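Local coordinates for protein phosphoserine aminotransferase SerC (PDB 3FFR) that probably catalyses the pyridoxal-phosphate-dependent transamination that interconverts 3-phosphohydroxypyruvate and phosphoserine in serine biosynthesis, at residues His36-Lys46 against Asn238-Ile249; Leu58-Ser69 against Gly198-Asp206. All coordinates share one frame; numbering follows the deposited sequence.

Contact 1: residues His36-Lys46 against Asn238-Ile249; sequences HRSKKFEEVYK and NQTPETPNAMNI. With SER (serine), chain B.
The loop and first helical turns of H36-K46 run along the winding segment N238-I249, their CA atoms approaching to 6.2 Å at H36 and T243 and to 4.9 Å at E42 and N238, the positive-phi residue of the Schellman motif that ends helix 228-235. The pair illustrates how a class-V aminotransferase dimer shares its active site: T243 OG1 is hydrogen-bonded to the cofactor-lysine side chain of the second subunit, and a bound serine also meets Y329 of that subunit. H36 NE2 accepts from the serine N at 2.8 Å, while T243 CG2 sits over one face of the imidazole. Folded back at chi2 (-65°), R37 lays its guanidinium face against H36 CD2 and sends NE to serine OXT. Its other nitrogens grip segment N238-I249 of the same chain, NH1 with both Q239 OE1 and T240 O, NH2 with P241 O from above that carbonyl's plane. Q239 in turn passes NE2 to the anti lone pair of E42 OE2 (2.9 Å). Deeper in, the F41 ring meets A246 CB and I249 CD1 at its edge. N238 O is buried without a polar partner, and N238 CA lies over the Y45 ring face, 3.8 Å from the centroid.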
# COMPACT_ATOMS: atom_id res chain seq x y z
N HIS A 36 12.62 8.20 0.39
CA HIS A 36 12.33 7.38 -0.80
C HIS A 36 12.94 7.98 -2.08
O HIS A 36 12.78 7.43 -3.18
CB HIS A 36 10.82 7.15 -0.96
CG HIS A 36 10.02 8.40 -1.15
ND1 HIS A 36 10.05 9.45 -0.25
CD2 HIS A 36 9.20 8.79 -2.15
CE1 HIS A 36 9.26 10.42 -0.69
NE2 HIS A 36 8.75 10.04 -1.84
N ARG A 37 13.60 9.12 -1.92
CA ARG A 37 14.29 9.80 -3.03
C ARG A 37 15.82 9.73 -2.83
O ARG A 37 16.57 10.28 -3.63
CB ARG A 37 13.88 11.28 -3.12
CG ARG A 37 12.35 11.52 -3.24
CD ARG A 37 11.82 10.95 -4.54
NE ARG A 37 10.37 11.12 -4.64
CZ ARG A 37 9.58 10.28 -5.30
NH1 ARG A 37 10.09 9.24 -5.92
NH2 ARG A 37 8.28 10.47 -5.29
N SER A 38 16.24 9.08 -1.75
CA SER A 38 17.69 8.96 -1.38
C SER A 38 18.42 7.89 -2.13
O SER A 38 17.84 6.94 -2.64
CB SER A 38 17.85 8.67 0.12
OG SER A 38 17.39 7.36 0.48
N LYS A 39 19.75 8.04 -2.17
CA LYS A 39 20.56 7.02 -2.81
C LYS A 39 20.45 5.69 -2.09
O LYS A 39 20.46 4.61 -2.69
CB LYS A 39 22.04 7.44 -2.90
CG LYS A 39 22.92 6.32 -3.48
N LYS A 40 20.32 5.76 -0.77
CA LYS A 40 20.19 4.53 0.00
C LYS A 40 18.91 3.83 -0.39
O LYS A 40 18.91 2.62 -0.61
CB LYS A 40 20.22 4.78 1.49
CG LYS A 40 19.92 3.52 2.31
CD LYS A 40 21.01 2.41 2.22
CE LYS A 40 20.66 1.21 3.13
NZ LYS A 40 21.65 0.10 3.08
N PHE A 41 17.81 4.57 -0.55
CA PHE A 41 16.56 3.91 -0.96
C PHE A 41 16.69 3.31 -2.36
O PHE A 41 16.20 2.19 -2.64
CB PHE A 41 15.30 4.82 -0.89
CG PHE A 41 14.09 4.13 -1.39
CD1 PHE A 41 13.40 3.27 -0.58
CD2 PHE A 41 13.73 4.21 -2.73
CE1 PHE A 41 12.31 2.53 -1.07
CE2 PHE A 41 12.64 3.51 -3.22
CZ PHE A 41 11.93 2.67 -2.39
N GLU A 42 17.33 4.05 -3.25
CA GLU A 42 17.54 3.57 -4.62
C GLU A 42 18.27 2.23 -4.61
O GLU A 42 17.99 1.34 -5.41
CB GLU A 42 18.26 4.60 -5.47
CG GLU A 42 17.40 5.77 -5.77
CD GLU A 42 18.12 6.80 -6.62
OE1 GLU A 42 19.24 6.53 -7.04
OE2 GLU A 42 17.55 7.86 -6.87
N GLU A 43 19.21 2.08 -3.67
CA GLU A 43 19.96 0.83 -3.54
C GLU A 43 19.06 -0.33 -3.06
O GLU A 43 19.15 -1.47 -3.54
CB GLU A 43 21.13 1.01 -2.55
CG GLU A 43 22.24 1.89 -3.08
CD GLU A 43 23.33 2.20 -2.02
OE1 GLU A 43 23.33 1.57 -0.93
OE2 GLU A 43 24.16 3.10 -2.29
N VAL A 44 18.18 -0.00 -2.12
CA VAL A 44 17.23 -0.98 -1.56
C VAL A 44 16.28 -1.45 -2.67
O VAL A 44 16.05 -2.65 -2.89
CB VAL A 44 16.46 -0.37 -0.36
CG1 VAL A 44 15.23 -1.20 0.12
CG2 VAL A 44 17.45 -0.10 0.83
N TYR A 45 15.78 -0.46 -3.38
CA TYR A 45 14.85 -0.71 -4.50
C TYR A 45 15.54 -1.64 -5.49
O TYR A 45 15.00 -2.68 -5.86
CB TYR A 45 14.44 0.61 -5.16
CG TYR A 45 13.55 0.45 -6.36
CD1 TYR A 45 14.05 -0.09 -7.56
CD2 TYR A 45 12.22 0.82 -6.31
CE1 TYR A 45 13.22 -0.26 -8.67
CE2 TYR A 45 11.38 0.68 -7.41
CZ TYR A 45 11.87 0.13 -8.58
OH TYR A 45 11.00 -0.04 -9.63
N LYS A 46 16.75 -1.29 -5.88
CA LYS A 46 17.44 -2.02 -6.95
C LYS A 46 17.74 -3.43 -6.55
O LYS A 46 17.69 -4.35 -7.37
CB LYS A 46 18.73 -1.29 -7.36
CG LYS A 46 19.33 -1.81 -8.63
CD LYS A 46 20.48 -0.91 -9.04
CE LYS A 46 20.99 -1.26 -10.44
NZ LYS A 46 21.53 -2.63 -10.55
N ASN A 238 15.12 3.85 -10.01
CA ASN A 238 15.01 3.04 -8.78
C ASN A 238 14.15 3.68 -7.71
O ASN A 238 14.46 3.65 -6.52
CB ASN A 238 16.42 2.71 -8.23
CG ASN A 238 17.24 1.91 -9.21
OD1 ASN A 238 18.29 2.35 -9.68
ND2 ASN A 238 16.77 0.73 -9.52
N GLN A 239 13.02 4.22 -8.18
CA GLN A 239 12.03 4.87 -7.33
C GLN A 239 10.60 4.50 -7.73
O GLN A 239 10.36 3.84 -8.73
CB GLN A 239 12.21 6.40 -7.41
CG GLN A 239 13.55 6.90 -6.93
CD GLN A 239 13.67 8.42 -6.96
OE1 GLN A 239 12.67 9.12 -7.01
NE2 GLN A 239 14.88 8.92 -6.92
N THR A 240 9.69 5.03 -6.92
CA THR A 240 8.22 4.92 -7.12
C THR A 240 7.63 6.31 -7.19
O THR A 240 8.21 7.26 -6.69
CB THR A 240 7.56 4.12 -5.99
OG1 THR A 240 7.88 4.72 -4.73
CG2 THR A 240 8.08 2.63 -5.99
N PRO A 241 6.43 6.44 -7.79
CA PRO A 241 5.84 7.79 -7.87
C PRO A 241 5.49 8.41 -6.52
O PRO A 241 5.77 9.59 -6.27
CB PRO A 241 4.56 7.56 -8.67
CG PRO A 241 4.91 6.36 -9.56
CD PRO A 241 5.73 5.46 -8.63
N GLU A 242 4.88 7.59 -5.70
CA GLU A 242 4.47 7.97 -4.34
C GLU A 242 5.44 7.40 -3.29
O GLU A 242 6.33 6.63 -3.64
CB GLU A 242 3.05 7.47 -4.07
CG GLU A 242 2.95 6.00 -3.62
CD GLU A 242 3.15 4.91 -4.71
OE1 GLU A 242 3.63 5.18 -5.83
OE2 GLU A 242 2.82 3.75 -4.43
N THR A 243 5.26 7.76 -2.01
CA THR A 243 6.12 7.18 -0.97
C THR A 243 5.67 5.72 -0.80
O THR A 243 4.52 5.46 -0.45
CB THR A 243 6.06 7.92 0.36
OG1 THR A 243 6.14 9.35 0.11
CG2 THR A 243 7.22 7.45 1.30
N PRO A 244 6.58 4.77 -1.04
CA PRO A 244 6.14 3.38 -1.00
C PRO A 244 6.38 2.68 0.31
O PRO A 244 6.94 3.25 1.23
CB PRO A 244 7.06 2.75 -2.01
CG PRO A 244 8.35 3.45 -1.81
CD PRO A 244 8.00 4.87 -1.45
N ASN A 245 6.06 1.39 0.31
CA ASN A 245 6.30 0.53 1.48
C ASN A 245 7.74 0.06 1.45
O ASN A 245 8.06 -1.05 1.03
CB ASN A 245 5.34 -0.64 1.49
CG ASN A 245 5.43 -1.45 2.76
OD1 ASN A 245 6.37 -1.27 3.56
ND2 ASN A 245 4.47 -2.37 2.96
N ALA A 246 8.62 0.95 1.87
CA ALA A 246 10.06 0.66 1.90
C ALA A 246 10.43 -0.53 2.75
O ALA A 246 11.38 -1.27 2.45
CB ALA A 246 10.85 1.93 2.36
N MSE A 247 9.68 -0.72 3.83
CA MSE A 247 9.97 -1.84 4.74
C MSE A 247 9.86 -3.13 3.95
O MSE A 247 10.76 -4.02 3.99
CB MSE A 247 9.06 -1.88 5.98
CG MSE A 247 9.09 -0.59 6.80
SE MSE A 247 10.86 -0.20 7.55
CE MSE A 247 10.82 -1.24 9.11
N ASN A 248 8.76 -3.28 3.21
CA ASN A 248 8.56 -4.49 2.42
C ASN A 248 9.49 -4.60 1.22
O ASN A 248 9.88 -5.69 0.83
CB ASN A 248 7.12 -4.75 1.99
CG ASN A 248 6.37 -5.63 2.96
OD1 ASN A 248 6.92 -6.10 3.97
ND2 ASN A 248 5.07 -5.87 2.67
N ILE A 249 9.82 -3.47 0.60
CA ILE A 249 10.78 -3.52 -0.52
C ILE A 249 12.13 -4.01 0.03
O ILE A 249 12.83 -4.82 -0.58
CB ILE A 249 10.89 -2.15 -1.25
CG1 ILE A 249 9.55 -1.86 -1.96
CG2 ILE A 249 12.04 -2.18 -2.29
CD1 ILE A 249 9.42 -0.42 -2.55
N SER B . 7.10 12.07 -2.76
CA SER B . 7.45 13.48 -2.50
C SER B . 8.28 13.94 -3.65
O SER B . 7.64 14.40 -4.60
CB SER B . 8.15 13.71 -1.14
OG SER B . 7.34 13.28 -0.00
OXT SER B . 9.50 13.83 -3.71
O HOH W 1 10.65 6.18 -4.39
O HOH W 2 15.91 11.57 -6.21
O HOH W 3 19.03 5.27 -9.35
O HOH W 4 15.62 -4.59 -1.09

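Contact 2: residues Leu58-Ser69 against Gly198-Asp206; sequences LPSNYEVLFLAS and GLGVWILND. With P33 (3,6,9,12,15,18-hexaoxaicosane-1,20-diol), chain K.
An antiparallel strand pair at one border of the seven-stranded mixed sheet forms this contact, with strand 62-67 outermost within the chain and strand 200-205 beside it; the sheet is the one expected for the large domain of a fold-type I pyridoxal-phosphate enzyme. The hydrogen-bonded pairs E63-L204, L65-W202 and L67-G200 each exchange two backbone bonds, and W202 N reaches L65 O at 2.8 Å, nearly straight at 177°. Y62, V64, F66, V201, I203 and N205 share one face of the sheet, where helix 39-55 covers V64, F66 and V201. There V201 CG2 touches the F66 ring at its edge, and I203 CG2 wedges against Y62 CD2 (3.6 Å) and L58 CD2. On the other face L65 and L67 lie with W202 and L204 beneath helix 228-235. The L204 CG lies between its own backbone N and carbonyl carbon (chi1 74°), which lets CD2 meet L65 CD1 at 3.7 Å. Y62 lays its ring flat under N205 CB, 3.7 Å from the centroid and almost on the ring normal, while its hydroxyl is hydrogen-bonded to W179 O. A serine in place of Y62 would probably open a gap beneath N205 CB and beside I203 CG2 and leave W179 O without its hydroxyl mate. E63, bent at chi2 (60°), curls OE2 back to V64 N, where K53 adds a salt bridge. G200 has no room for a side chain, since a beta carbon would clash with S69 O. Beyond the strands the turn closes on the start of helix 206-217, where N61 ND2, with the acceptor near its amide plane, reaches D206 OD1 at 3.0 Å from above the carboxylate plane.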
# COMPACT_ATOMS: atom_id res chain seq x y z
N LEU A 58 14.05 -13.32 -15.65
CA LEU A 58 13.35 -12.43 -16.55
C LEU A 58 14.24 -11.89 -17.65
O LEU A 58 15.38 -11.46 -17.39
CB LEU A 58 12.77 -11.25 -15.78
CG LEU A 58 11.70 -11.55 -14.73
CD1 LEU A 58 11.31 -10.27 -13.94
CD2 LEU A 58 10.49 -12.18 -15.41
N PRO A 59 13.72 -11.87 -18.87
CA PRO A 59 14.51 -11.31 -19.97
C PRO A 59 14.48 -9.80 -20.03
O PRO A 59 13.72 -9.14 -19.30
CB PRO A 59 13.87 -11.90 -21.21
CG PRO A 59 12.51 -12.25 -20.84
CD PRO A 59 12.46 -12.46 -19.33
N SER A 60 15.27 -9.26 -20.94
CA SER A 60 15.51 -7.82 -20.98
C SER A 60 14.32 -6.97 -21.37
O SER A 60 14.30 -5.77 -21.10
CB SER A 60 16.72 -7.49 -21.88
OG SER A 60 16.44 -7.86 -23.21
N ASN A 61 13.30 -7.60 -21.94
CA ASN A 61 12.10 -6.88 -22.39
C ASN A 61 11.02 -6.77 -21.30
O ASN A 61 9.94 -6.27 -21.54
CB ASN A 61 11.49 -7.45 -23.68
CG ASN A 61 10.99 -8.86 -23.54
OD1 ASN A 61 11.66 -9.72 -22.96
ND2 ASN A 61 9.81 -9.14 -24.11
N TYR A 62 11.35 -7.27 -20.12
CA TYR A 62 10.47 -7.17 -18.94
C TYR A 62 10.98 -6.18 -17.90
O TYR A 62 12.18 -6.01 -17.69
CB TYR A 62 10.33 -8.53 -18.24
CG TYR A 62 9.29 -9.44 -18.86
CD1 TYR A 62 9.56 -10.17 -20.02
CD2 TYR A 62 8.04 -9.58 -18.29
CE1 TYR A 62 8.59 -11.02 -20.56
CE2 TYR A 62 7.09 -10.44 -18.81
CZ TYR A 62 7.34 -11.13 -19.94
OH TYR A 62 6.37 -11.99 -20.42
N GLU A 63 10.02 -5.58 -17.20
CA GLU A 63 10.29 -4.69 -16.07
C GLU A 63 9.50 -5.14 -14.83
O GLU A 63 8.54 -5.91 -14.92
CB GLU A 63 9.94 -3.25 -16.42
CG GLU A 63 10.40 -2.32 -15.32
CD GLU A 63 11.89 -2.40 -15.09
OE1 GLU A 63 12.60 -1.82 -15.96
OE2 GLU A 63 12.33 -3.02 -14.07
N VAL A 64 9.97 -4.67 -13.69
CA VAL A 64 9.36 -4.99 -12.41
C VAL A 64 8.84 -3.68 -11.84
O VAL A 64 9.60 -2.72 -11.75
CB VAL A 64 10.42 -5.56 -11.42
CG1 VAL A 64 9.86 -5.64 -9.98
CG2 VAL A 64 10.93 -6.92 -11.84
N LEU A 65 7.56 -3.66 -11.46
CA LEU A 65 6.93 -2.49 -10.84
C LEU A 65 6.32 -2.85 -9.49
O LEU A 65 5.76 -3.92 -9.30
CB LEU A 65 5.82 -1.86 -11.72
CG LEU A 65 6.28 -1.46 -13.13
CD1 LEU A 65 5.05 -0.91 -13.89
CD2 LEU A 65 7.45 -0.42 -13.10
N PHE A 66 6.49 -1.93 -8.55
CA PHE A 66 5.93 -2.08 -7.22
C PHE A 66 4.67 -1.24 -6.97
O PHE A 66 4.63 -0.03 -7.24
CB PHE A 66 6.95 -1.74 -6.14
CG PHE A 66 8.19 -2.59 -6.17
CD1 PHE A 66 8.12 -3.97 -6.02
CD2 PHE A 66 9.42 -2.02 -6.37
CE1 PHE A 66 9.27 -4.75 -6.05
CE2 PHE A 66 10.57 -2.80 -6.40
CZ PHE A 66 10.50 -4.15 -6.25
N LEU A 67 3.65 -1.94 -6.47
CA LEU A 67 2.34 -1.37 -6.12
C LEU A 67 1.94 -1.79 -4.70
O LEU A 67 2.73 -2.41 -3.97
CB LEU A 67 1.26 -1.70 -7.15
CG LEU A 67 1.57 -1.25 -8.59
CD1 LEU A 67 2.50 -2.20 -9.33
CD2 LEU A 67 0.24 -1.03 -9.40
N ALA A 68 0.70 -1.50 -4.31
CA ALA A 68 0.31 -1.71 -2.89
C ALA A 68 -0.20 -3.10 -2.60
O ALA A 68 -0.12 -3.60 -1.49
CB ALA A 68 -0.76 -0.68 -2.48
N SER A 69 -0.83 -3.70 -3.62
CA SER A 69 -1.49 -5.01 -3.47
C SER A 69 -1.74 -5.64 -4.82
O SER A 69 -1.63 -4.97 -5.86
CB SER A 69 -2.88 -4.80 -2.78
OG SER A 69 -3.73 -3.96 -3.55
N GLY A 198 1.34 -5.87 2.27
CA GLY A 198 1.60 -4.46 1.99
C GLY A 198 2.46 -4.17 0.78
O GLY A 198 2.97 -3.06 0.62
N LEU A 199 2.54 -5.12 -0.15
CA LEU A 199 3.29 -4.89 -1.40
C LEU A 199 2.86 -5.83 -2.52
O LEU A 199 2.86 -7.05 -2.36
CB LEU A 199 4.83 -5.04 -1.16
CG LEU A 199 5.75 -4.53 -2.30
CD1 LEU A 199 5.67 -2.96 -2.43
CD2 LEU A 199 7.20 -5.07 -2.12
N GLY A 200 2.50 -5.21 -3.65
CA GLY A 200 2.21 -5.89 -4.89
C GLY A 200 3.34 -5.71 -5.87
O GLY A 200 4.05 -4.69 -5.85
N VAL A 201 3.55 -6.74 -6.69
CA VAL A 201 4.57 -6.74 -7.72
C VAL A 201 4.00 -7.10 -9.08
O VAL A 201 3.37 -8.15 -9.26
CB VAL A 201 5.74 -7.71 -7.36
CG1 VAL A 201 6.86 -7.59 -8.36
CG2 VAL A 201 6.32 -7.42 -5.92
N TRP A 202 4.20 -6.19 -10.02
CA TRP A 202 3.71 -6.31 -11.40
C TRP A 202 4.91 -6.43 -12.33
O TRP A 202 5.68 -5.52 -12.50
CB TRP A 202 2.82 -5.11 -11.74
CG TRP A 202 2.08 -5.18 -13.03
CD1 TRP A 202 1.95 -6.26 -13.86
CD2 TRP A 202 1.24 -4.15 -13.59
NE1 TRP A 202 1.17 -5.94 -14.93
CE2 TRP A 202 0.70 -4.66 -14.79
CE3 TRP A 202 0.93 -2.84 -13.22
CZ2 TRP A 202 -0.15 -3.91 -15.62
CZ3 TRP A 202 0.09 -2.09 -14.04
CH2 TRP A 202 -0.43 -2.62 -15.24
N ILE A 203 5.03 -7.61 -12.90
CA ILE A 203 6.07 -7.93 -13.87
C ILE A 203 5.41 -7.82 -15.25
O ILE A 203 4.38 -8.46 -15.51
CB ILE A 203 6.63 -9.34 -13.61
CG1 ILE A 203 7.43 -9.33 -12.27
CG2 ILE A 203 7.48 -9.83 -14.79
CD1 ILE A 203 7.84 -10.70 -11.82
N LEU A 204 5.98 -6.99 -16.11
CA LEU A 204 5.33 -6.74 -17.41
C LEU A 204 6.33 -6.45 -18.49
O LEU A 204 7.41 -5.95 -18.23
CB LEU A 204 4.35 -5.56 -17.29
CG LEU A 204 4.89 -4.10 -17.18
CD1 LEU A 204 3.71 -3.12 -17.18
CD2 LEU A 204 5.81 -3.85 -15.94
N ASN A 205 5.93 -6.77 -19.70
CA ASN A 205 6.80 -6.57 -20.86
C ASN A 205 6.51 -5.34 -21.70
O ASN A 205 5.61 -4.50 -21.46
CB ASN A 205 6.89 -7.84 -21.73
CG ASN A 205 5.64 -8.07 -22.59
OD1 ASN A 205 4.73 -7.26 -22.60
ND2 ASN A 205 5.60 -9.20 -23.31
N ASP A 206 7.36 -5.24 -22.71
CA ASP A 206 7.32 -4.13 -23.67
C ASP A 206 5.95 -3.97 -24.33
O ASP A 206 5.52 -2.86 -24.62
CB ASP A 206 8.40 -4.31 -24.78
CG ASP A 206 8.24 -5.65 -25.61
OD1 ASP A 206 8.17 -6.81 -25.09
OD2 ASP A 206 8.23 -5.54 -26.87
O4 P33 K . 10.59 -3.35 -21.90
C3 P33 K . 11.25 -2.51 -20.95
C2 P33 K . 12.39 -3.19 -20.19
O1 P33 K . 12.70 -2.37 -19.04
O HOH W 5 7.33 -11.57 -23.95

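How the contacts relate
The centres of contacts 1 and 2 lie about 15 Å apart, on the same side of the chain's centre. Along the chain the order is 36-46, 58-69, 198-206, 238-249, so that contact 2 falls entirely between the two halves of contact 1. Helix 39-55 is followed, after a short turn, by strand 62-67, and Y45 on that helix packs edge-to-face on F66 of the strand, with Y45 CE2 3.5 Å from F66 CD2. A second link is the probable hydrogen bond from N245 ND2 to G198 O, 2.9 Å. Both contacts touch the second subunit. The sheet border of contact 2 is thereby tied to the active-site loops of contact 1, which complete the neighbour's cofactor site.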